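Local coordinates for peptidoglycan recognition protein 3 (Branchiostoma belcheri tsingtauense, PDB 4Z8I) that probably cleaves the amide bond between muramic acid and the stem peptide of bacterial peptidoglycan, as a zinc amidase fused to a chitin-binding domain, at residues Leu214-Asp217 and Asp218-Trp222; Ser175-Ala178 and Ala179-Leu183. All blocks are in the same frame, centred on the assembly; numbering follows the deposited sequence.

Contact 1 of 2, residues Leu214-Asp217 and Asp218-Trp222; sequences LLYD and DIKSW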
ATOM      1  N   LEU A 214     -10.429  10.151 -10.978  1.00 57.59           N
ATOM      2  CA  LEU A 214     -10.965   8.798 -10.801  1.00 56.87           C
ATOM      3  C   LEU A 214     -10.328   8.022  -9.644  1.00 60.44           C
ATOM      4  O   LEU A 214     -11.022   7.333  -8.890  1.00 53.90           O
ATOM      5  CB  LEU A 214     -10.870   7.998 -12.104  1.00 48.97           C
ATOM      6  CG  LEU A 214     -11.729   8.494 -13.271  1.00 47.86           C
ATOM      7  CD1 LEU A 214     -11.956   7.387 -14.284  1.00 34.56           C
ATOM      8  CD2 LEU A 214     -13.054   9.027 -12.772  1.00 34.91           C
ATOM      9  N   LEU A 215      -9.012   8.132  -9.506  1.00 56.11           N
ATOM     10  CA  LEU A 215      -8.320   7.515  -8.382  1.00 46.16           C
ATOM     11  C   LEU A 215      -8.785   8.138  -7.066  1.00 52.70           C
ATOM     12  O   LEU A 215      -8.993   7.436  -6.071  1.00 59.84           O
ATOM     13  CB  LEU A 215      -6.806   7.660  -8.537  1.00 27.20           C
ATOM     14  CG  LEU A 215      -5.972   7.104  -7.385  1.00 25.23           C
ATOM     15  CD1 LEU A 215      -6.335   5.654  -7.124  1.00 39.46           C
ATOM     16  CD2 LEU A 215      -4.489   7.237  -7.680  1.00 31.18           C
ATOM     17  N   TYR A 216      -8.956   9.458  -7.073  1.00 49.95           N
ATOM     18  CA  TYR A 216      -9.451  10.176  -5.904  1.00 52.78           C
ATOM     19  C   TYR A 216     -10.862   9.722  -5.553  1.00 52.48           C
ATOM     20  O   TYR A 216     -11.226   9.666  -4.381  1.00 46.49           O
ATOM     21  CB  TYR A 216      -9.427  11.686  -6.142  1.00 55.93           C
ATOM     22  CG  TYR A 216      -9.904  12.508  -4.968  1.00 43.51           C
ATOM     23  CD1 TYR A 216      -9.103  12.682  -3.847  1.00 40.66           C
ATOM     24  CD2 TYR A 216     -11.149  13.119  -4.984  1.00 32.87           C
ATOM     25  CE1 TYR A 216      -9.532  13.434  -2.774  1.00 36.96           C
ATOM     26  CE2 TYR A 216     -11.587  13.873  -3.915  1.00 33.48           C
ATOM     27  CZ  TYR A 216     -10.774  14.028  -2.815  1.00 41.69           C
ATOM     28  OH  TYR A 216     -11.209  14.780  -1.750  1.00 49.32           O
ATOM     29  N   ASP A 217     -11.654   9.403  -6.574  1.00 50.06           N
ATOM     30  CA  ASP A 217     -12.990   8.864  -6.355  1.00 59.17           C
ATOM     31  C   ASP A 217     -12.899   7.479  -5.723  1.00 60.51           C
ATOM     32  O   ASP A 217     -13.663   7.153  -4.816  1.00 59.56           O
ATOM     33  CB  ASP A 217     -13.783   8.793  -7.664  1.00 76.81           C
ATOM     34  CG  ASP A 217     -14.339  10.141  -8.089  1.00 97.21           C
ATOM     35  OD1 ASP A 217     -14.427  11.052  -7.239  1.00107.95           O
ATOM     36  OD2 ASP A 217     -14.701  10.283  -9.277  1.00 93.29           O
ATOM     37  N   ASP A 218     -11.958   6.667  -6.202  1.00 45.64           N
ATOM     38  CA  ASP A 218     -11.811   5.309  -5.686  1.00 32.21           C
ATOM     39  C   ASP A 218     -11.373   5.291  -4.221  1.00 39.16           C
ATOM     40  O   ASP A 218     -11.889   4.502  -3.429  1.00 57.96           O
ATOM     41  CB  ASP A 218     -10.843   4.494  -6.551  1.00 28.88           C
ATOM     42  CG  ASP A 218     -10.791   3.027  -6.151  1.00 59.35           C
ATOM     43  OD1 ASP A 218     -11.677   2.256  -6.579  1.00 58.64           O
ATOM     44  OD2 ASP A 218      -9.859   2.639  -5.416  1.00 54.85           O
ATOM     45  N   ILE A 219     -10.440   6.168  -3.853  1.00 35.06           N
ATOM     46  CA  ILE A 219      -9.919   6.170  -2.482  1.00 51.55           C
ATOM     47  C   ILE A 219     -10.926   6.616  -1.415  1.00 50.81           C
ATOM     48  O   ILE A 219     -10.669   6.468  -0.219  1.00 52.09           O
ATOM     49  CB  ILE A 219      -8.614   6.989  -2.338  1.00 46.99           C
ATOM     50  CG1 ILE A 219      -8.874   8.476  -2.574  1.00 38.48           C
ATOM     51  CG2 ILE A 219      -7.539   6.458  -3.272  1.00 41.03           C
ATOM     52  CD1 ILE A 219      -7.654   9.338  -2.340  1.00 46.53           C
ATOM     53  N   LYS A 220     -12.064   7.159  -1.839  1.00 42.48           N
ATOM     54  CA  LYS A 220     -13.126   7.507  -0.900  1.00 43.70           C
ATOM     55  C   LYS A 220     -13.719   6.230  -0.324  1.00 58.63           C
ATOM     56  O   LYS A 220     -14.119   6.181   0.840  1.00 58.33           O
ATOM     57  CB  LYS A 220     -14.233   8.291  -1.599  1.00 47.21           C
ATOM     58  CG  LYS A 220     -13.749   9.404  -2.501  1.00 49.38           C
ATOM     59  CD  LYS A 220     -13.479  10.680  -1.736  1.00 41.99           C
ATOM     60  CE  LYS A 220     -14.279  11.824  -2.333  1.00 56.15           C
ATOM     61  NZ  LYS A 220     -14.319  11.730  -3.819  1.00 67.98           N
ATOM     62  N   SER A 221     -13.770   5.196  -1.158  1.00 68.67           N
ATOM     63  CA  SER A 221     -14.321   3.905  -0.767  1.00 66.64           C
ATOM     64  C   SER A 221     -13.346   3.104   0.092  1.00 58.93           C
ATOM     65  O   SER A 221     -13.722   2.087   0.676  1.00 58.66           O
ATOM     66  CB  SER A 221     -14.702   3.097  -2.008  1.00 67.26           C
ATOM     67  OG  SER A 221     -13.557   2.786  -2.782  1.00 83.71           O
ATOM     68  N   TRP A 222     -12.094   3.551   0.161  1.00 49.92           N
ATOM     69  CA  TRP A 222     -11.111   2.889   1.012  1.00 49.29           C
ATOM     70  C   TRP A 222     -11.459   3.196   2.455  1.00 59.43           C
ATOM     71  O   TRP A 222     -12.108   4.201   2.744  1.00 70.09           O
ATOM     72  CB  TRP A 222      -9.681   3.367   0.725  1.00 33.89           C
ATOM     73  CG  TRP A 222      -9.186   3.142  -0.680  1.00 42.62           C
ATOM     74  CD1 TRP A 222      -9.935   2.861  -1.787  1.00 37.66           C
ATOM     75  CD2 TRP A 222      -7.821   3.185  -1.122  1.00 39.09           C
ATOM     76  NE1 TRP A 222      -9.123   2.735  -2.889  1.00 28.43           N
ATOM     77  CE2 TRP A 222      -7.821   2.926  -2.508  1.00 33.69           C
ATOM     78  CE3 TRP A 222      -6.601   3.419  -0.481  1.00 40.75           C
ATOM     79  CZ2 TRP A 222      -6.647   2.893  -3.262  1.00 26.66           C
ATOM     80  CZ3 TRP A 222      -5.437   3.386  -1.233  1.00 48.01           C
ATOM     81  CH2 TRP A 222      -5.469   3.126  -2.606  1.00 33.06           C
TER

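Contact 2 of 2, residues Ser175-Ala178 and Ala179-Leu183; sequences SAIA and AAKSL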
ATOM      1  N   SER A 175      -4.776  -4.663  -9.233  1.00 31.25           N
ATOM      2  CA  SER A 175      -3.574  -5.135  -8.549  1.00 48.24           C
ATOM      3  C   SER A 175      -2.806  -3.987  -7.896  1.00 42.76           C
ATOM      4  O   SER A 175      -2.214  -4.155  -6.831  1.00 52.53           O
ATOM      5  CB  SER A 175      -2.668  -5.903  -9.513  1.00 26.71           C
ATOM      6  OG  SER A 175      -2.267  -5.087 -10.597  1.00 65.39           O
ATOM      7  N   ALA A 176      -2.822  -2.822  -8.537  1.00 38.43           N
ATOM      8  CA  ALA A 176      -2.168  -1.641  -7.981  1.00 42.32           C
ATOM      9  C   ALA A 176      -2.875  -1.180  -6.707  1.00 30.95           C
ATOM     10  O   ALA A 176      -2.231  -0.912  -5.686  1.00 34.64           O
ATOM     11  CB  ALA A 176      -2.128  -0.525  -9.012  1.00 24.16           C
ATOM     12  N   ILE A 177      -4.201  -1.097  -6.779  1.00 31.80           N
ATOM     13  CA  ILE A 177      -5.033  -0.738  -5.635  1.00 40.25           C
ATOM     14  C   ILE A 177      -4.812  -1.708  -4.477  1.00 52.18           C
ATOM     15  O   ILE A 177      -4.580  -1.298  -3.334  1.00 61.02           O
ATOM     16  CB  ILE A 177      -6.525  -0.769  -6.010  1.00 36.82           C
ATOM     17  CG1 ILE A 177      -6.772  -0.032  -7.331  1.00 41.34           C
ATOM     18  CG2 ILE A 177      -7.371  -0.197  -4.885  1.00 41.56           C
ATOM     19  CD1 ILE A 177      -6.428   1.439  -7.296  1.00 55.01           C
ATOM     20  N   ALA A 178      -4.891  -2.999  -4.788  1.00 47.07           N
ATOM     21  CA  ALA A 178      -4.676  -4.051  -3.801  1.00 36.95           C
ATOM     22  C   ALA A 178      -3.304  -3.935  -3.155  1.00 37.91           C
ATOM     23  O   ALA A 178      -3.160  -4.100  -1.940  1.00 50.60           O
ATOM     24  CB  ALA A 178      -4.839  -5.410  -4.447  1.00 31.76           C
ATOM     25  N   ALA A 179      -2.296  -3.647  -3.972  1.00 35.09           N
ATOM     26  CA  ALA A 179      -0.933  -3.496  -3.472  1.00 42.25           C
ATOM     27  C   ALA A 179      -0.809  -2.305  -2.523  1.00 47.57           C
ATOM     28  O   ALA A 179      -0.131  -2.393  -1.500  1.00 52.02           O
ATOM     29  CB  ALA A 179       0.042  -3.366  -4.620  1.00 31.61           C
ATOM     30  N   ALA A 180      -1.457  -1.195  -2.866  1.00 36.61           N
ATOM     31  CA  ALA A 180      -1.427  -0.013  -2.003  1.00 39.51           C
ATOM     32  C   ALA A 180      -2.122  -0.268  -0.668  1.00 32.72           C
ATOM     33  O   ALA A 180      -1.589   0.064   0.398  1.00 41.02           O
ATOM     34  CB  ALA A 180      -2.054   1.170  -2.705  1.00 22.85           C
ATOM     35  N   LYS A 181      -3.316  -0.851  -0.735  1.00 37.64           N
ATOM     36  CA  LYS A 181      -4.070  -1.180   0.469  1.00 38.60           C
ATOM     37  C   LYS A 181      -3.292  -2.137   1.365  1.00 32.55           C
ATOM     38  O   LYS A 181      -3.251  -1.964   2.583  1.00 36.56           O
ATOM     39  CB  LYS A 181      -5.426  -1.784   0.100  1.00 25.14           C
ATOM     40  CG  LYS A 181      -6.354  -0.830  -0.631  1.00 33.00           C
ATOM     41  CD  LYS A 181      -7.711  -1.468  -0.886  1.00 26.81           C
ATOM     42  CE  LYS A 181      -8.679  -0.473  -1.512  1.00 44.79           C
ATOM     43  NZ  LYS A 181     -10.029  -1.065  -1.750  1.00 62.84           N
ATOM     44  N   SER A 182      -2.669  -3.142   0.757  1.00 28.52           N
ATOM     45  CA  SER A 182      -1.870  -4.098   1.511  1.00 30.19           C
ATOM     46  C   SER A 182      -0.649  -3.420   2.110  1.00 36.37           C
ATOM     47  O   SER A 182      -0.211  -3.780   3.196  1.00 45.51           O
ATOM     48  CB  SER A 182      -1.429  -5.259   0.624  1.00 32.54           C
ATOM     49  OG  SER A 182      -2.540  -5.846  -0.019  1.00 58.59           O
ATOM     50  N   LEU A 183      -0.097  -2.443   1.397  1.00 27.26           N
ATOM     51  CA  LEU A 183       1.050  -1.701   1.904  1.00 26.91           C
ATOM     52  C   LEU A 183       0.652  -0.972   3.177  1.00 32.08           C
ATOM     53  O   LEU A 183       1.330  -1.072   4.205  1.00 43.05           O
ATOM     54  CB  LEU A 183       1.560  -0.701   0.869  1.00 31.26           C
ATOM     55  CG  LEU A 183       2.755   0.141   1.322  1.00 29.74           C
ATOM     56  CD1 LEU A 183       3.958  -0.742   1.615  1.00 26.52           C
ATOM     57  CD2 LEU A 183       3.103   1.185   0.285  1.00 24.22           C
TER

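Contact 1 of 2, residues Leu214-Asp217 and Asp218-Trp222
With a chi1 of -179°, Y216 sets its ring opposite its own backbone N, within reach of I219 and K220; K220, bent at each of its outer torsions, folds back to meet it. CD of K220 lies over one ring face, displaced toward the rim, and NZ approaches CE2 of Y216 obliquely at 3.5 Å. The same NZ forms a long salt bridge with OD1 of D217, also 3.5 Å. A long flexible lysine suits this place because its methylenes can pack on the tyrosine while its charge reaches the acid. Beside it, CD1 of I219 touches CD1 of Y216 at 3.9 Å. The isoleucine's branching serves two other neighbours: CG2 packs against CD1 of L215 at 4.1 Å and stands 3.6 Å above the centre of the W222 ring. At the edge of that indole, NE1 donates to OD2 of D218 (2.6 Å) from above the carboxylate plane, while OD1 pairs with K171. Helical bonds from D218 N to L214 O and from I219 N to L215 O lead the backbone into a type I turn from D218 to S221. Y216 OH is hydrogen-bonded to D204. L215 and W222 pack on F163 of strand 158-163, and W222 also rests against I177, A180 and I184 of helix 174-190.

Contact 2 of 2, residues Ser175-Ala178 and Ala179-Leu183
The flat peptide carbonyl of A178 is approached from both faces: S182 N donates from one at 2.9 Å, and S182 OG from the opposite one at 2.7 Å. A chi1 of -53° places OG beside the serine's own backbone N, so that the hydroxyl turns back toward the preceding helical turn. Serine suits a buried helix position because the carbonyl four residues earlier can take up its hydroxyl. Were S182 replaced by an alanine, A178 O would probably keep only the S182 N bond from this turn and lose its second donor. One residue earlier in the helix, I177 and K181 run side by side; CG2 of the isoleucine meets CE of the extended lysine at 3.6 Å, a methyl against the last methylene of the lysine chain. Their backbones are joined by a nearly straight bond, K181 N to I177 O, with an N-H...O angle of 173°. The small A176, A179 and A180 let the helix come close to the sheet, touching V132, V138 and F163, while S182 touches H28 of the disulfide-rich N-terminal region. This is regular alpha-helical i to i+4 bonding, in a helix with one face laid on the central mixed sheet, as expected of the peptidoglycan recognition protein amidase fold.

Overall arrangement
Along the chain, contact 2 (175-183) comes first, within helix 174-190, and contact 1 (214-222) follows at the end of helix 213-218. Their centres are about 13 Å apart, yet they meet directly through W222, whose indole makes a cation-pi contact with K181, with NE1 of W222 3.5 Å from CE of K181. Both pack on F163 of strand 158-163, so the C-terminal turn is fastened to the helix and to the mixed sheet together. The side chain of L215 is about 9 Å from the zinc ion bound by H93, H202 and C210, whereas that of A180 is about 14 Å away.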